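VP35 (Myotis lucifugus, PDB 6DKU) is a bat-genome homologue of the filoviral polymerase cofactor VP35, seen here as its interferon inhibitory domain, and probably antagonises innate immune signalling. Local coordinates at residues V31-M36 with G112-Y117; T82-S87 with I116-E121. The protein carries 1 engineered substitution. All coordinates share one frame; numbering follows the deposited sequence.

Contact 1 (V31-M36 with G112-Y117)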
ATOM      1  N   VAL A  31      -1.369   1.370  -2.728  1.00 48.97           N
ATOM      2  CA  VAL A  31      -0.564   1.430  -3.947  1.00 50.94           C
ATOM      3  C   VAL A  31       0.824   1.974  -3.629  1.00 55.50           C
ATOM      4  O   VAL A  31       1.850   1.386  -4.000  1.00 63.60           O
ATOM      5  CB  VAL A  31      -1.275   2.285  -5.011  1.00 42.86           C
ATOM      6  CG1 VAL A  31      -0.366   2.529  -6.200  1.00 39.81           C
ATOM      7  CG2 VAL A  31      -2.579   1.626  -5.438  1.00 45.01           C
ATOM      8  N   SER A  32       0.866   3.094  -2.903  1.00 49.97           N
ATOM      9  CA  SER A  32       2.137   3.711  -2.539  1.00 46.00           C
ATOM     10  C   SER A  32       2.993   2.781  -1.679  1.00 57.11           C
ATOM     11  O   SER A  32       4.222   2.761  -1.811  1.00 54.25           O
ATOM     12  CB  SER A  32       1.872   5.032  -1.815  1.00 46.50           C
ATOM     13  OG  SER A  32       3.072   5.766  -1.640  1.00 64.98           O
ATOM     14  N   ALA A  33       2.364   2.007  -0.790  1.00 41.65           N
ATOM     15  CA  ALA A  33       3.113   1.098   0.072  1.00 47.53           C
ATOM     16  C   ALA A  33       3.714  -0.037  -0.737  1.00 61.03           C
ATOM     17  O   ALA A  33       4.890  -0.385  -0.560  1.00 61.31           O
ATOM     18  CB  ALA A  33       2.204   0.546   1.171  1.00 40.19           C
ATOM     19  N   ILE A  34       2.914  -0.616  -1.637  1.00 65.29           N
ATOM     20  CA  ILE A  34       3.411  -1.643  -2.544  1.00 56.69           C
ATOM     21  C   ILE A  34       4.620  -1.127  -3.312  1.00 53.72           C
ATOM     22  O   ILE A  34       5.635  -1.824  -3.436  1.00 52.93           O
ATOM     23  CB  ILE A  34       2.285  -2.105  -3.489  1.00 49.57           C
ATOM     24  CG1 ILE A  34       1.186  -2.813  -2.695  1.00 46.65           C
ATOM     25  CG2 ILE A  34       2.828  -3.039  -4.555  1.00 44.96           C
ATOM     26  CD1 ILE A  34       0.011  -3.238  -3.536  1.00 52.03           C
ATOM     27  N   ALA A  35       4.543   0.108  -3.820  1.00 50.06           N
ATOM     28  CA  ALA A  35       5.680   0.651  -4.560  1.00 46.08           C
ATOM     29  C   ALA A  35       6.884   0.858  -3.653  1.00 54.62           C
ATOM     30  O   ALA A  35       8.017   0.559  -4.042  1.00 65.62           O
ATOM     31  CB  ALA A  35       5.300   1.963  -5.238  1.00 46.17           C
ATOM     32  N   MET A  36       6.657   1.371  -2.443  1.00 57.32           N
ATOM     33  CA  MET A  36       7.762   1.649  -1.533  1.00 62.19           C
ATOM     34  C   MET A  36       8.489   0.373  -1.135  1.00 67.68           C
ATOM     35  O   MET A  36       9.712   0.382  -0.941  1.00 59.97           O
ATOM     36  CB  MET A  36       7.249   2.357  -0.278  1.00 64.14           C
ATOM     37  CG  MET A  36       6.884   3.818  -0.449  1.00 66.42           C
ATOM     38  SD  MET A  36       5.779   4.352   0.874  1.00 75.40           S
ATOM     39  CE  MET A  36       6.837   4.221   2.308  1.00 79.76           C
ATOM     40  N   GLY A 112      -3.167  -6.980   5.922  1.00 49.47           N
ATOM     41  CA  GLY A 112      -3.959  -5.794   5.680  1.00 40.03           C
ATOM     42  C   GLY A 112      -3.331  -4.480   6.096  1.00 54.18           C
ATOM     43  O   GLY A 112      -3.913  -3.427   5.803  1.00 53.37           O
ATOM     44  N   TRP A 113      -2.181  -4.498   6.777  1.00 49.09           N
ATOM     45  CA  TRP A 113      -1.531  -3.242   7.133  1.00 52.19           C
ATOM     46  C   TRP A 113      -1.165  -2.468   5.875  1.00 53.30           C
ATOM     47  O   TRP A 113      -0.916  -3.046   4.815  1.00 58.63           O
ATOM     48  CB  TRP A 113      -0.274  -3.489   7.970  1.00 62.65           C
ATOM     49  CG  TRP A 113      -0.550  -4.102   9.308  1.00 63.66           C
ATOM     50  CD1 TRP A 113      -0.362  -5.404   9.658  1.00 58.38           C
ATOM     51  CD2 TRP A 113      -1.070  -3.444  10.471  1.00 57.39           C
ATOM     52  NE1 TRP A 113      -0.730  -5.598  10.959  1.00 61.22           N
ATOM     53  CE2 TRP A 113      -1.170  -4.412  11.483  1.00 58.96           C
ATOM     54  CE3 TRP A 113      -1.474  -2.137  10.747  1.00 63.48           C
ATOM     55  CZ2 TRP A 113      -1.651  -4.115  12.757  1.00 54.55           C
ATOM     56  CZ3 TRP A 113      -1.949  -1.843  12.009  1.00 69.82           C
ATOM     57  CH2 TRP A 113      -2.031  -2.830  13.001  1.00 63.06           C
ATOM     58  N   VAL A 114      -1.150  -1.143   5.993  1.00 53.64           N
ATOM     59  CA  VAL A 114      -0.742  -0.281   4.890  1.00 41.73           C
ATOM     60  C   VAL A 114       0.417   0.591   5.352  1.00 48.49           C
ATOM     61  O   VAL A 114       1.510   0.555   4.774  1.00 47.92           O
ATOM     62  CB  VAL A 114      -1.910   0.579   4.379  1.00 55.76           C
ATOM     63  CG1 VAL A 114      -1.462   1.413   3.181  1.00 43.95           C
ATOM     64  CG2 VAL A 114      -3.106  -0.301   4.019  1.00 54.51           C
ATOM     65  N   TYR A 115       0.197   1.376   6.397  1.00 45.50           N
ATOM     66  CA  TYR A 115       1.242   2.236   6.925  1.00 48.15           C
ATOM     67  C   TYR A 115       1.402   2.008   8.416  1.00 55.63           C
ATOM     68  O   TYR A 115       0.417   1.851   9.147  1.00 53.03           O
ATOM     69  CB  TYR A 115       0.940   3.719   6.694  1.00 50.59           C
ATOM     70  CG  TYR A 115       1.166   4.216   5.292  1.00 62.83           C
ATOM     71  CD1 TYR A 115       2.014   3.549   4.414  1.00 66.00           C
ATOM     72  CD2 TYR A 115       0.528   5.367   4.844  1.00 62.65           C
ATOM     73  CE1 TYR A 115       2.210   4.011   3.127  1.00 56.01           C
ATOM     74  CE2 TYR A 115       0.716   5.833   3.566  1.00 63.76           C
ATOM     75  CZ  TYR A 115       1.557   5.154   2.711  1.00 62.16           C
ATOM     76  OH  TYR A 115       1.741   5.631   1.436  1.00 71.93           O
ATOM     77  N   ILE A 116       2.647   2.005   8.853  1.00 52.93           N
ATOM     78  CA  ILE A 116       2.993   2.206  10.249  1.00 54.31           C
ATOM     79  C   ILE A 116       3.465   3.653  10.356  1.00 57.51           C
ATOM     80  O   ILE A 116       4.570   3.988   9.915  1.00 60.79           O
ATOM     81  CB  ILE A 116       4.071   1.226  10.718  1.00 46.24           C
ATOM     82  CG1 ILE A 116       3.618  -0.215  10.495  1.00 54.67           C
ATOM     83  CG2 ILE A 116       4.361   1.438  12.182  1.00 61.90           C
ATOM     84  CD1 ILE A 116       2.152  -0.467  10.767  1.00 62.45           C
ATOM     85  N   TYR A 117       2.617   4.523  10.901  1.00 52.04           N
ATOM     86  CA  TYR A 117       3.003   5.914  11.096  1.00 57.62           C
ATOM     87  C   TYR A 117       3.883   6.051  12.328  1.00 71.66           C
ATOM     88  O   TYR A 117       3.630   5.424  13.359  1.00 69.41           O
ATOM     89  CB  TYR A 117       1.774   6.804  11.259  1.00 65.04           C
ATOM     90  CG  TYR A 117       1.015   7.059   9.984  1.00 56.16           C
ATOM     91  CD1 TYR A 117       1.540   7.867   8.989  1.00 55.73           C
ATOM     92  CD2 TYR A 117      -0.235   6.504   9.786  1.00 53.84           C
ATOM     93  CE1 TYR A 117       0.837   8.099   7.822  1.00 64.60           C
ATOM     94  CE2 TYR A 117      -0.942   6.728   8.632  1.00 56.56           C
ATOM     95  CZ  TYR A 117      -0.406   7.525   7.655  1.00 62.43           C
ATOM     96  OH  TYR A 117      -1.127   7.739   6.508  1.00 64.22           O
TER
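Y115 and S32 meet because of how each leaves its backbone: Y115 turns CG opposite its own carbonyl carbon (chi1 -76°), sending the phenol from strand 113-117 toward the helix, while S32 sets OG trans to its amide nitrogen (chi1 -170°). The two hydroxyls form a weak hydrogen bond, donated by S32 OG to Y115 OH at 3.4 Å. Because Y115 OH is also hydrogen-bonded to E29 OE1, about one helical turn earlier, the phenol oxygen has two partners on helix 26-37, which should fix the direction in which the ring extends. Tyrosine suits this place: its ring packs against A33 and M36, while its hydroxyl meets S32 and E29 on the helix.

Between these ends A33 lets the helix come close. Its CB lies 4.0 Å from Y115 CE1, 4.3 Å from V114 CG1 and 3.7 Å from V114 O, so a methyl group is all that separates the helix from the strand at its nearest point. M36 adds a Met-aromatic contact, with SD lying obliquely 5.4 Å from the centroid of the Y115 ring. Over one face of that ring, offset toward the rim, sits V114 CG1, a neighbour in sequence, and Y117 OH lies at the ring edge. V114 and Y115 both face L126, forming a classic beta bulge.

The helix and strand segments run nearly perpendicular, at 78°, their axes 8.2 Å apart. The helix is held on its other side as well: V31 packs on L16 of helix 9-18 and I65 of helix 61-71, and I34 on F12 and I68. On the strand-facing side, P81 touches A33 and M36. The contact thus joins the helical bundle to the sheet, where strand 122-127 lies next to strand 113-119.

Contact 2 (T82-S87 with I116-E121); sequences TTQVTS and IYLTPE
L118 reaches across to T83 and Q84 with its CB, which lies 3.5 Å from T83 O and 3.7 Å from Q84 CG. One atom further out, CG comes to 3.6 Å from T82 CG2, so the leucine packs over the neighbouring strand between two side chains of the same sheet face. At the tip, CD2 is directed at the T82 methyl, but the modelled separation is too short to be trusted. Leucine and the aliphatic stem of Q84 suit this solvent-facing side of the strand pair, since they give apolar cover while the glutamine amide can remain at the surface.

Beneath these side chains the strands pair in parallel. T83 bonds to both residues flanking Y117: its N donates to I116 O at 3.1 Å, and its O accepts from L118 N at 2.7 Å. V85 N then bonds L118 O at 3.0 Å, nearly straight with 173° at the hydrogen, whereas the two bonds of T83 are more bent. On the opposite face T83 CB lies 4.1 Å from Y117 CD1. Just past the strand, V85 and T119 lie side by side, pointing the same way, with their CG2 atoms 4.1 Å apart; V85 CG1 is anti to the carbonyl carbon (chi1 -83°), which leaves CG2 to approach the Y117 ring obliquely as well. Beta-branched threonine and valine fit such extended backbones well. P120, having no N-H to donate, cannot continue the pairing, and its ring carbons pack instead against the carbonyls of V85 and T86.

Further round, T119 OG1 is hydrogen-bonded to G122 O across the turn into strand 122-127. I91 lies against V85 and Y117, and Y117 also touches Y95 and L126. Strand 82-84 is the outermost of the sheet on this side, with strand 113-119 between it and antiparallel strand 122-127.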
ATOM      1  N   THR A  82       7.101   2.126   6.866  1.00 71.98           N
ATOM      2  CA  THR A  82       6.980   3.150   7.891  1.00 73.50           C
ATOM      3  C   THR A  82       7.048   4.530   7.256  1.00 67.56           C
ATOM      4  O   THR A  82       7.883   4.784   6.388  1.00 78.15           O
ATOM      5  CB  THR A  82       8.088   2.988   8.929  1.00 75.85           C
ATOM      6  OG1 THR A  82       8.263   1.590   9.186  1.00 88.80           O
ATOM      7  CG2 THR A  82       7.773   3.736  10.221  1.00 73.26           C
ATOM      8  N   THR A  83       6.136   5.404   7.672  1.00 67.74           N
ATOM      9  CA  THR A  83       6.152   6.823   7.346  1.00 70.16           C
ATOM     10  C   THR A  83       6.357   7.608   8.635  1.00 79.34           C
ATOM     11  O   THR A  83       5.809   7.249   9.685  1.00 79.63           O
ATOM     12  CB  THR A  83       4.840   7.280   6.691  1.00 65.30           C
ATOM     13  OG1 THR A  83       4.471   6.392   5.629  1.00 74.37           O
ATOM     14  CG2 THR A  83       5.000   8.688   6.138  1.00 66.53           C
ATOM     15  N   GLN A  84       7.135   8.678   8.560  1.00 76.27           N
ATOM     16  CA  GLN A  84       7.394   9.519   9.718  1.00 85.27           C
ATOM     17  C   GLN A  84       6.621  10.821   9.570  1.00 86.14           C
ATOM     18  O   GLN A  84       6.589  11.404   8.483  1.00 76.58           O
ATOM     19  CB  GLN A  84       8.893   9.783   9.876  1.00 87.93           C
ATOM     20  CG  GLN A  84       9.642   8.584  10.439  1.00 91.70           C
ATOM     21  CD  GLN A  84      10.883   8.965  11.220  1.00106.58           C
ATOM     22  OE1 GLN A  84      11.345  10.103  11.159  1.00113.67           O
ATOM     23  NE2 GLN A  84      11.423   8.013  11.973  1.00107.71           N
ATOM     24  N   VAL A  85       5.980  11.261  10.656  1.00 86.80           N
ATOM     25  CA  VAL A  85       5.235  12.515  10.670  1.00 92.58           C
ATOM     26  C   VAL A  85       5.577  13.284  11.938  1.00 93.99           C
ATOM     27  O   VAL A  85       5.775  12.687  13.003  1.00 91.07           O
ATOM     28  CB  VAL A  85       3.709  12.288  10.571  1.00 88.47           C
ATOM     29  CG1 VAL A  85       3.292  12.093   9.123  1.00 77.76           C
ATOM     30  CG2 VAL A  85       3.276  11.103  11.422  1.00 85.47           C
ATOM     31  N   THR A  86       5.636  14.614  11.816  1.00100.66           N
ATOM     32  CA  THR A  86       5.984  15.458  12.952  1.00114.36           C
ATOM     33  C   THR A  86       4.964  15.338  14.081  1.00115.54           C
ATOM     34  O   THR A  86       5.305  15.564  15.248  1.00114.97           O
ATOM     35  CB  THR A  86       6.116  16.918  12.485  1.00116.89           C
ATOM     36  OG1 THR A  86       6.756  16.955  11.204  1.00110.58           O
ATOM     37  CG2 THR A  86       6.972  17.695  13.450  1.00119.79           C
ATOM     38  N   SER A  87       3.726  14.980  13.751  1.00111.78           N
ATOM     39  CA  SER A  87       2.638  14.854  14.713  1.00105.83           C
ATOM     40  C   SER A  87       1.539  13.999  14.099  1.00101.94           C
ATOM     41  O   SER A  87       1.559  13.680  12.905  1.00 78.62           O
ATOM     42  CB  SER A  87       2.082  16.221  15.112  1.00 99.96           C
ATOM     43  OG  SER A  87       1.455  16.152  16.369  1.00110.87           O
ATOM     44  N   ILE A 116       2.647   2.005   8.853  1.00 52.93           N
ATOM     45  CA  ILE A 116       2.993   2.206  10.249  1.00 54.31           C
ATOM     46  C   ILE A 116       3.465   3.653  10.356  1.00 57.51           C
ATOM     47  O   ILE A 116       4.570   3.988   9.915  1.00 60.79           O
ATOM     48  CB  ILE A 116       4.071   1.226  10.718  1.00 46.24           C
ATOM     49  CG1 ILE A 116       3.618  -0.215  10.495  1.00 54.67           C
ATOM     50  CG2 ILE A 116       4.361   1.438  12.182  1.00 61.90           C
ATOM     51  CD1 ILE A 116       2.152  -0.467  10.767  1.00 62.45           C
ATOM     52  N   TYR A 117       2.617   4.523  10.901  1.00 52.04           N
ATOM     53  CA  TYR A 117       3.003   5.914  11.096  1.00 57.62           C
ATOM     54  C   TYR A 117       3.883   6.051  12.328  1.00 71.66           C
ATOM     55  O   TYR A 117       3.630   5.424  13.359  1.00 69.41           O
ATOM     56  CB  TYR A 117       1.774   6.804  11.259  1.00 65.04           C
ATOM     57  CG  TYR A 117       1.015   7.059   9.984  1.00 56.16           C
ATOM     58  CD1 TYR A 117       1.540   7.867   8.989  1.00 55.73           C
ATOM     59  CD2 TYR A 117      -0.235   6.504   9.786  1.00 53.84           C
ATOM     60  CE1 TYR A 117       0.837   8.099   7.822  1.00 64.60           C
ATOM     61  CE2 TYR A 117      -0.942   6.728   8.632  1.00 56.56           C
ATOM     62  CZ  TYR A 117      -0.406   7.525   7.655  1.00 62.43           C
ATOM     63  OH  TYR A 117      -1.127   7.739   6.508  1.00 64.22           O
ATOM     64  N   LEU A 118       4.911   6.892  12.221  1.00 84.44           N
ATOM     65  CA  LEU A 118       5.833   7.175  13.318  1.00 79.56           C
ATOM     66  C   LEU A 118       5.567   8.583  13.835  1.00 81.36           C
ATOM     67  O   LEU A 118       5.830   9.568  13.136  1.00 81.41           O
ATOM     68  CB  LEU A 118       7.277   7.005  12.858  1.00 76.37           C
ATOM     69  CG  LEU A 118       7.885   5.679  13.294  1.00 76.71           C
ATOM     70  CD1 LEU A 118       8.311   5.775  14.756  1.00 93.97           C
ATOM     71  CD2 LEU A 118       6.866   4.548  13.092  1.00 75.48           C
ATOM     72  N   THR A 119       5.035   8.669  15.053  1.00 92.51           N
ATOM     73  CA  THR A 119       4.706   9.916  15.721  1.00102.92           C
ATOM     74  C   THR A 119       5.539  10.055  16.989  1.00103.55           C
ATOM     75  O   THR A 119       5.944   9.050  17.582  1.00 89.73           O
ATOM     76  CB  THR A 119       3.219   9.990  16.088  1.00 98.08           C
ATOM     77  OG1 THR A 119       3.019   9.343  17.350  1.00 98.57           O
ATOM     78  CG2 THR A 119       2.366   9.306  15.025  1.00 86.86           C
ATOM     79  N   PRO A 120       5.820  11.290  17.416  1.00114.26           N
ATOM     80  CA  PRO A 120       6.688  11.484  18.588  1.00117.80           C
ATOM     81  C   PRO A 120       6.199  10.789  19.844  1.00123.95           C
ATOM     82  O   PRO A 120       7.030  10.362  20.650  1.00134.69           O
ATOM     83  CB  PRO A 120       6.717  13.007  18.746  1.00110.54           C
ATOM     84  CG  PRO A 120       6.550  13.503  17.346  1.00111.53           C
ATOM     85  CD  PRO A 120       5.574  12.554  16.704  1.00110.12           C
ATOM     86  N   GLU A 121       4.895  10.624  20.033  1.00119.75           N
ATOM     87  CA  GLU A 121       4.377   9.799  21.120  1.00129.95           C
ATOM     88  C   GLU A 121       3.423   8.766  20.529  1.00127.80           C
ATOM     89  O   GLU A 121       2.207   8.925  20.552  1.00132.69           O
ATOM     90  CB  GLU A 121       3.704  10.659  22.235  1.00137.68           C
ATOM     91  CG  GLU A 121       2.899   9.849  23.274  1.00139.03           C
ATOM     92  CD  GLU A 121       2.763  10.523  24.654  1.00136.35           C
ATOM     93  OE1 GLU A 121       2.130   9.916  25.553  1.00130.93           O
ATOM     94  OE2 GLU A 121       3.296  11.637  24.855  1.00137.32           O
TER

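Contacts 1 and 2 have centres about 14 Å apart and share strand 113-119, including I116 and Y117. Along the chain, 31-36 comes first, on helix 26-37; 82-87 follows after the later helices, and 112-121 comes last to meet both. The first half of that strand faces the helices near the middle of the molecule, whereas the second half takes strand 82-84 as a parallel neighbour, the centre of contact 2 lying about 17 Å from the centre of the chain. They also meet directly, Y115 CD1 lying 3.9 Å from T83 OG1. One strand therefore connects the helical part with the sheet edge, consistent with the helical and sheet subdomains of filoviral VP35 interferon inhibitory domains.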